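Local coordinates for protein insecticidal Delta-Endotoxin Cry8Ea1 (PDB 3EB7) that acts as an insecticidal three-domain crystal toxin against beetle larvae, probably by inserting its helical N-terminal domain into gut-cell membranes to form pores, at residues R106-F109 and E110-D113; W201-Y204 and N205-R208. All coordinates share one frame; numbering follows the deposited sequence. Where two conformers were deposited one is given.

Contact 1: residues R106-F109 and E110-D113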
ATOM      1  N   ARG A 106     -11.214   9.682  30.903  1.00 37.71           N
ATOM      2  CA  ARG A 106     -12.363  10.123  30.136  1.00 37.87           C
ATOM      3  C   ARG A 106     -12.177  11.593  29.715  1.00 36.95           C
ATOM      4  O   ARG A 106     -12.383  11.961  28.556  1.00 36.52           O
ATOM      5  CB  ARG A 106     -13.612   9.957  30.988  1.00 37.82           C
ATOM      6  CG  ARG A 106     -14.905  10.235  30.293  1.00 41.89           C
ATOM      7  CD  ARG A 106     -16.020  10.601  31.290  1.00 48.87           C
ATOM      8  NE  ARG A 106     -16.088   9.651  32.403  1.00 53.32           N
ATOM      9  CZ  ARG A 106     -16.524   9.951  33.624  1.00 56.37           C
ATOM     10  NH1 ARG A 106     -16.943  11.189  33.905  1.00 56.48           N
ATOM     11  NH2 ARG A 106     -16.535   9.007  34.571  1.00 56.95           N
ATOM     12  N   ASN A 107     -11.770  12.417  30.678  1.00 36.47           N
ATOM     13  CA  ASN A 107     -11.513  13.836  30.472  1.00 36.23           C
ATOM     14  C   ASN A 107     -10.393  14.109  29.440  1.00 34.44           C
ATOM     15  O   ASN A 107     -10.507  15.008  28.627  1.00 34.50           O
ATOM     16  CB  ASN A 107     -11.272  14.496  31.853  1.00 37.65           C
ATOM     17  CG  ASN A 107     -10.524  15.835  31.779  1.00 41.46           C
ATOM     18  OD1 ASN A 107     -11.034  16.833  31.241  1.00 44.18           O
ATOM     19  ND2 ASN A 107      -9.317  15.870  32.374  1.00 47.21           N
ATOM     20  N   ARG A 108      -9.336  13.305  29.439  1.00 33.24           N
ATOM     21  CA  ARG A 108      -8.228  13.514  28.504  1.00 32.37           C
ATOM     22  C   ARG A 108      -8.661  13.179  27.067  1.00 31.21           C
ATOM     23  O   ARG A 108      -8.227  13.821  26.120  1.00 29.96           O
ATOM     24  CB  ARG A 108      -7.000  12.660  28.882  1.00 32.33           C
ATOM     25  CG  ARG A 108      -6.305  13.028  30.174  1.00 34.18           C
ATOM     26  CD  ARG A 108      -5.715  14.407  30.109  1.00 37.35           C
ATOM     27  NE  ARG A 108      -5.248  14.847  31.427  1.00 40.82           N
ATOM     28  CZ  ARG A 108      -5.106  16.130  31.789  1.00 41.90           C
ATOM     29  NH1 ARG A 108      -5.384  17.115  30.928  1.00 38.31           N
ATOM     30  NH2 ARG A 108      -4.674  16.428  33.017  1.00 42.09           N
ATOM     31  N   PHE A 109      -9.489  12.139  26.954  1.00 30.30           N
ATOM     32  CA  PHE A 109     -10.014  11.612  25.721  1.00 30.09           C
ATOM     33  C   PHE A 109     -10.948  12.639  25.091  1.00 29.56           C
ATOM     34  O   PHE A 109     -10.906  12.856  23.878  1.00 28.75           O
ATOM     35  CB  PHE A 109     -10.771  10.286  25.998  1.00 30.64           C
ATOM     36  CG  PHE A 109     -11.752   9.916  24.915  1.00 33.33           C
ATOM     37  CD1 PHE A 109     -11.372   9.066  23.870  1.00 35.22           C
ATOM     38  CD2 PHE A 109     -13.060  10.455  24.917  1.00 33.61           C
ATOM     39  CE1 PHE A 109     -12.276   8.768  22.834  1.00 34.88           C
ATOM     40  CE2 PHE A 109     -13.954  10.167  23.910  1.00 32.54           C
ATOM     41  CZ  PHE A 109     -13.563   9.325  22.852  1.00 33.87           C
ATOM     42  N   GLU A 110     -11.781  13.265  25.919  1.00 28.96           N
ATOM     43  CA  GLU A 110     -12.740  14.258  25.447  1.00 29.35           C
ATOM     44  C   GLU A 110     -12.026  15.513  25.026  1.00 27.96           C
ATOM     45  O   GLU A 110     -12.446  16.186  24.102  1.00 26.88           O
ATOM     46  CB  GLU A 110     -13.758  14.599  26.532  1.00 28.94           C
ATOM     47  CG  GLU A 110     -14.750  13.472  26.890  1.00 31.61           C
ATOM     48  CD  GLU A 110     -15.588  13.803  28.153  1.00 33.42           C
ATOM     49  OE1 GLU A 110     -15.614  14.983  28.579  1.00 36.91           O
ATOM     50  OE2 GLU A 110     -16.219  12.885  28.725  1.00 38.83           O
ATOM     51  N   ILE A 111     -10.933  15.830  25.704  1.00 28.23           N
ATOM     52  CA  ILE A 111     -10.092  16.965  25.290  1.00 28.80           C
ATOM     53  C   ILE A 111      -9.460  16.688  23.927  1.00 28.12           C
ATOM     54  O   ILE A 111      -9.408  17.575  23.083  1.00 28.40           O
ATOM     55  CB  ILE A 111      -9.002  17.334  26.361  1.00 29.42           C
ATOM     56  CG1 ILE A 111      -9.642  18.105  27.540  1.00 29.52           C
ATOM     57  CG2 ILE A 111      -7.805  18.082  25.719  1.00 29.31           C
ATOM     58  CD1 ILE A 111      -8.882  17.991  28.848  1.00 28.82           C
ATOM     59  N   LEU A 112      -8.993  15.465  23.694  1.00 27.54           N
ATOM     60  CA  LEU A 112      -8.418  15.138  22.379  1.00 26.79           C
ATOM     61  C   LEU A 112      -9.454  15.229  21.281  1.00 26.09           C
ATOM     62  O   LEU A 112      -9.237  15.899  20.278  1.00 25.75           O
ATOM     63  CB  LEU A 112      -7.706  13.785  22.367  1.00 26.68           C
ATOM     64  CG  LEU A 112      -6.333  13.877  23.023  1.00 27.58           C
ATOM     65  CD1 LEU A 112      -5.820  12.496  23.263  1.00 26.95           C
ATOM     66  CD2 LEU A 112      -5.336  14.738  22.180  1.00 26.76           C
ATOM     67  N   ASP A 113     -10.605  14.611  21.507  1.00 26.17           N
ATOM     68  CA  ASP A 113     -11.658  14.554  20.495  1.00 25.54           C
ATOM     69  C   ASP A 113     -12.058  15.989  20.137  1.00 24.92           C
ATOM     70  O   ASP A 113     -12.154  16.382  18.974  1.00 23.80           O
ATOM     71  CB  ASP A 113     -12.833  13.704  21.011  1.00 25.52           C
ATOM     72  CG  ASP A 113     -14.024  13.707  20.069  1.00 26.54           C
ATOM     73  OD1 ASP A 113     -15.135  14.053  20.492  1.00 28.46           O
ATOM     74  OD2 ASP A 113     -13.855  13.388  18.883  1.00 30.70           O
TER
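The guanidinium of R108 and the carboxamide of N107 both lie alongside I111, about one turn further along the helix. ND2 of N107 lies over one face of the R108 guanidinium, 4.2 Å above its plane, while the terminal methyl of I111 comes obliquely, CD1 standing 4.2 Å from NH1 of R108. That methyl also touches the amide oxygen of N107, CD1 to OD1 3.4 Å, as the two side chains run alongside each other in the same direction. The F109 ring has the carbonyl oxygen of R106 at its edge, in the ring plane. R106 and E110 also lie side by side, their guanidinium and carboxylate planes 32° apart, but what touches is the aliphatic shaft: CG of R106 is 3.3 Å from OE2 of E110. With chi3 of R106 at -49° the chain bends beyond this point, leaving NE of R106 4.9 Å from OE2 of E110; NE instead donates to the backbone oxygen of W157. Their opposite charges may still attract weakly. Four i to i+4 backbone bonds, from R106 O to E110 N through F109 O to D113 N, hold the alpha-helical turns that carry these side chains. From helix 99-119, F109 and L112 pack on L146 of helix 133-153, and F109 meets Y167 of helix 161-191 edge-to-face. The buried carboxylate of D113 is satisfied by a salt bridge to R170 and a hydrogen bond from H143, while R108, I111 and L112 lean on helix 65-93.

Contact 2: residues W201-Y204 and N205-R208; sequences WVEY and NRFR
N205 lies alongside W201, one helical turn back, and every part of its side chain has a partner. CB sits over one face of the indole in a CH-pi contact, 3.8 Å from the centroid of the W201 six-membered ring. CG, turned anti to the backbone N (chi1 -178°), continues over the rim, 3.6 Å from CH2 of W201, and the amide lies almost parallel to the indole, the planes 8° apart. At the tip the two polar atoms have separate tasks. ND2 of N205 donates to a water at 2.8 Å, which in turn donates to the carbonyl oxygen of V202. OD1 of N205 accepts two bonds from R208, from NH2 at 3.2 Å and from NE at 3.3 Å, so one oxygen receives a side-on grip and lies close to the guanidinium plane. The same guanidinium has CE1 of Y204 over one face, 3.5 Å above the plane, with the phenol ring nearly perpendicular at 86°; CZ2 of W201 lies at its edge, 3.9 Å from NH2 of R208. The backbone N of N205 also donates to O of W201, the ordinary helical bond. E267 of helix 263-270 joins the cluster twice, through a salt bridge to NH1 of R208 and a hydrogen bond from NE1 of W201. The buried amide thus uses both its ends, and its rotation is fixed by the arginine and water together; the carboxylate of E267 would be expected to offset the charge of R208 and hold it against the aromatic rings.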
ATOM      1  N   TRP A 201       7.461  12.932 -16.018  1.00 17.43           N
ATOM      2  CA  TRP A 201       7.011  11.604 -15.630  1.00 17.07           C
ATOM      3  C   TRP A 201       7.666  11.131 -14.295  1.00 16.96           C
ATOM      4  O   TRP A 201       6.988  10.623 -13.413  1.00 15.98           O
ATOM      5  CB  TRP A 201       7.201  10.600 -16.766  1.00 15.60           C
ATOM      6  CG  TRP A 201       6.522   9.329 -16.401  1.00 16.41           C
ATOM      7  CD1 TRP A 201       5.241   8.958 -16.703  1.00 12.92           C
ATOM      8  CD2 TRP A 201       7.086   8.253 -15.622  1.00 14.48           C
ATOM      9  NE1 TRP A 201       4.976   7.729 -16.145  1.00 13.93           N
ATOM     10  CE2 TRP A 201       6.095   7.269 -15.500  1.00 13.71           C
ATOM     11  CE3 TRP A 201       8.341   8.035 -15.033  1.00 14.57           C
ATOM     12  CZ2 TRP A 201       6.308   6.076 -14.807  1.00 15.94           C
ATOM     13  CZ3 TRP A 201       8.559   6.851 -14.324  1.00 14.00           C
ATOM     14  CH2 TRP A 201       7.548   5.887 -14.224  1.00 15.16           C
ATOM     15  N   VAL A 202       8.981  11.318 -14.163  1.00 17.71           N
ATOM     16  CA  VAL A 202       9.699  10.979 -12.896  1.00 17.92           C
ATOM     17  C   VAL A 202       9.049  11.648 -11.668  1.00 18.13           C
ATOM     18  O   VAL A 202       8.838  11.001 -10.632  1.00 19.26           O
ATOM     19  CB  VAL A 202      11.221  11.323 -13.000  1.00 17.61           C
ATOM     20  CG1 VAL A 202      11.954  11.070 -11.667  1.00 18.79           C
ATOM     21  CG2 VAL A 202      11.855  10.531 -14.098  1.00 15.53           C
ATOM     22  N   GLU A 203       8.687  12.916 -11.814  1.00 18.24           N
ATOM     23  CA  GLU A 203       8.041  13.698 -10.754  1.00 19.97           C
ATOM     24  C   GLU A 203       6.658  13.177 -10.412  1.00 18.86           C
ATOM     25  O   GLU A 203       6.283  13.014  -9.237  1.00 18.67           O
ATOM     26  CB  GLU A 203       7.976  15.177 -11.167  1.00 19.61           C
ATOM     27  CG  GLU A 203       9.393  15.764 -11.385  1.00 22.72           C
ATOM     28  CD  GLU A 203       9.426  17.116 -12.128  1.00 23.44           C
ATOM     29  OE1 GLU A 203      10.513  17.708 -12.167  1.00 31.34           O
ATOM     30  OE2 GLU A 203       8.405  17.594 -12.666  1.00 27.82           O
ATOM     31  N   TYR A 204       5.905  12.886 -11.462  1.00 18.04           N
ATOM     32  CA  TYR A 204       4.536  12.412 -11.330  1.00 17.08           C
ATOM     33  C   TYR A 204       4.543  11.043 -10.626  1.00 16.49           C
ATOM     34  O   TYR A 204       3.819  10.804  -9.677  1.00 16.33           O
ATOM     35  CB  TYR A 204       3.971  12.336 -12.773  1.00 17.38           C
ATOM     36  CG  TYR A 204       2.647  11.655 -12.959  1.00 17.89           C
ATOM     37  CD1 TYR A 204       2.572  10.266 -13.145  1.00 17.91           C
ATOM     38  CD2 TYR A 204       1.463  12.396 -12.948  1.00 14.54           C
ATOM     39  CE1 TYR A 204       1.343   9.628 -13.341  1.00 17.34           C
ATOM     40  CE2 TYR A 204       0.247  11.793 -13.141  1.00 17.75           C
ATOM     41  CZ  TYR A 204       0.178  10.405 -13.352  1.00 20.67           C
ATOM     42  OH  TYR A 204      -1.073   9.814 -13.546  1.00 19.74           O
ATOM     43  N   ASN A 205       5.386  10.137 -11.101  1.00 16.48           N
ATOM     44  CA  ASN A 205       5.514   8.844 -10.489  1.00 15.82           C
ATOM     45  C   ASN A 205       6.082   8.848  -9.049  1.00 15.87           C
ATOM     46  O   ASN A 205       5.723   8.007  -8.245  1.00 16.26           O
ATOM     47  CB  ASN A 205       6.349   7.968 -11.394  1.00 16.45           C
ATOM     48  CG  ASN A 205       6.489   6.593 -10.846  1.00 20.21           C
ATOM     49  OD1 ASN A 205       5.499   5.841 -10.771  1.00 25.56           O
ATOM     50  ND2 ASN A 205       7.698   6.259 -10.381  1.00 20.61           N
ATOM     51  N   ARG A 206       6.954   9.807  -8.733  0.50 15.89           N
ATOM     52  CA  ARG A 206       7.459   9.982  -7.366  0.50 16.30           C
ATOM     53  C   ARG A 206       6.322  10.392  -6.409  0.50 16.04           C
ATOM     54  O   ARG A 206       6.261   9.905  -5.265  0.50 16.37           O
ATOM     55  CB  ARG A 206       8.632  11.004  -7.341  0.50 16.18           C
ATOM     56  CG  ARG A 206       9.366  11.146  -5.986  0.50 17.41           C
ATOM     57  CD  ARG A 206      10.478  12.220  -6.030  0.50 17.16           C
ATOM     58  NE  ARG A 206       9.938  13.557  -6.327  0.50 18.94           N
ATOM     59  CZ  ARG A 206      10.343  14.351  -7.320  0.50 18.64           C
ATOM     60  NH1 ARG A 206      11.341  13.991  -8.143  0.50 17.94           N
ATOM     61  NH2 ARG A 206       9.756  15.523  -7.474  0.50 14.34           N
ATOM     62  N   PHE A 207       5.423  11.279  -6.862  1.00 15.86           N
ATOM     63  CA  PHE A 207       4.267  11.713  -6.027  1.00 14.22           C
ATOM     64  C   PHE A 207       3.362  10.501  -5.829  1.00 15.53           C
ATOM     65  O   PHE A 207       2.978  10.205  -4.708  1.00 16.97           O
ATOM     66  CB  PHE A 207       3.481  12.827  -6.719  1.00 14.64           C
ATOM     67  CG  PHE A 207       2.206  13.244  -5.988  1.00 15.47           C
ATOM     68  CD1 PHE A 207       2.172  14.416  -5.232  1.00 15.27           C
ATOM     69  CD2 PHE A 207       1.037  12.478  -6.079  1.00 14.01           C
ATOM     70  CE1 PHE A 207       0.972  14.807  -4.538  1.00 14.50           C
ATOM     71  CE2 PHE A 207      -0.117  12.833  -5.386  1.00 15.19           C
ATOM     72  CZ  PHE A 207      -0.151  14.004  -4.630  1.00 16.05           C
ATOM     73  N   ARG A 208       3.020   9.809  -6.927  1.00 15.27           N
ATOM     74  CA  ARG A 208       2.295   8.566  -6.881  1.00 15.83           C
ATOM     75  C   ARG A 208       2.834   7.554  -5.873  1.00 16.33           C
ATOM     76  O   ARG A 208       2.080   7.049  -5.035  1.00 16.22           O
ATOM     77  CB  ARG A 208       2.265   7.901  -8.265  1.00 15.55           C
ATOM     78  CG  ARG A 208       1.575   6.545  -8.212  1.00 15.44           C
ATOM     79  CD  ARG A 208       1.214   5.917  -9.577  1.00 15.77           C
ATOM     80  NE  ARG A 208       2.261   6.076 -10.589  1.00 15.87           N
ATOM     81  CZ  ARG A 208       2.037   6.131 -11.902  1.00 13.96           C
ATOM     82  NH1 ARG A 208       0.808   6.018 -12.407  1.00 10.56           N
ATOM     83  NH2 ARG A 208       3.056   6.288 -12.725  1.00 15.88           N
TER
HETATM   84  O   HOH W   1       9.747   8.202 -10.229  1.00 17.81           O

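Both contacts belong to the N-terminal helical domain of the toxin, in series along the chain, and neither touches the other: their centres are 40 Å apart and their nearest atoms about 27 Å. Contact 1 lies far out, 31 Å from the centre of the chain, whereas contact 2 is 16 Å from it, on helix 198-220, the last long helix before the beta-rich part of the chain. Helix 161-191 connects the two indirectly, since it meets F109 and D113 through Y167 and packs on Y204, F207 and R208 through L190. Contact 1 faces other helices of the bundle, while contact 2 also meets helix 263-270 through E267 and F263.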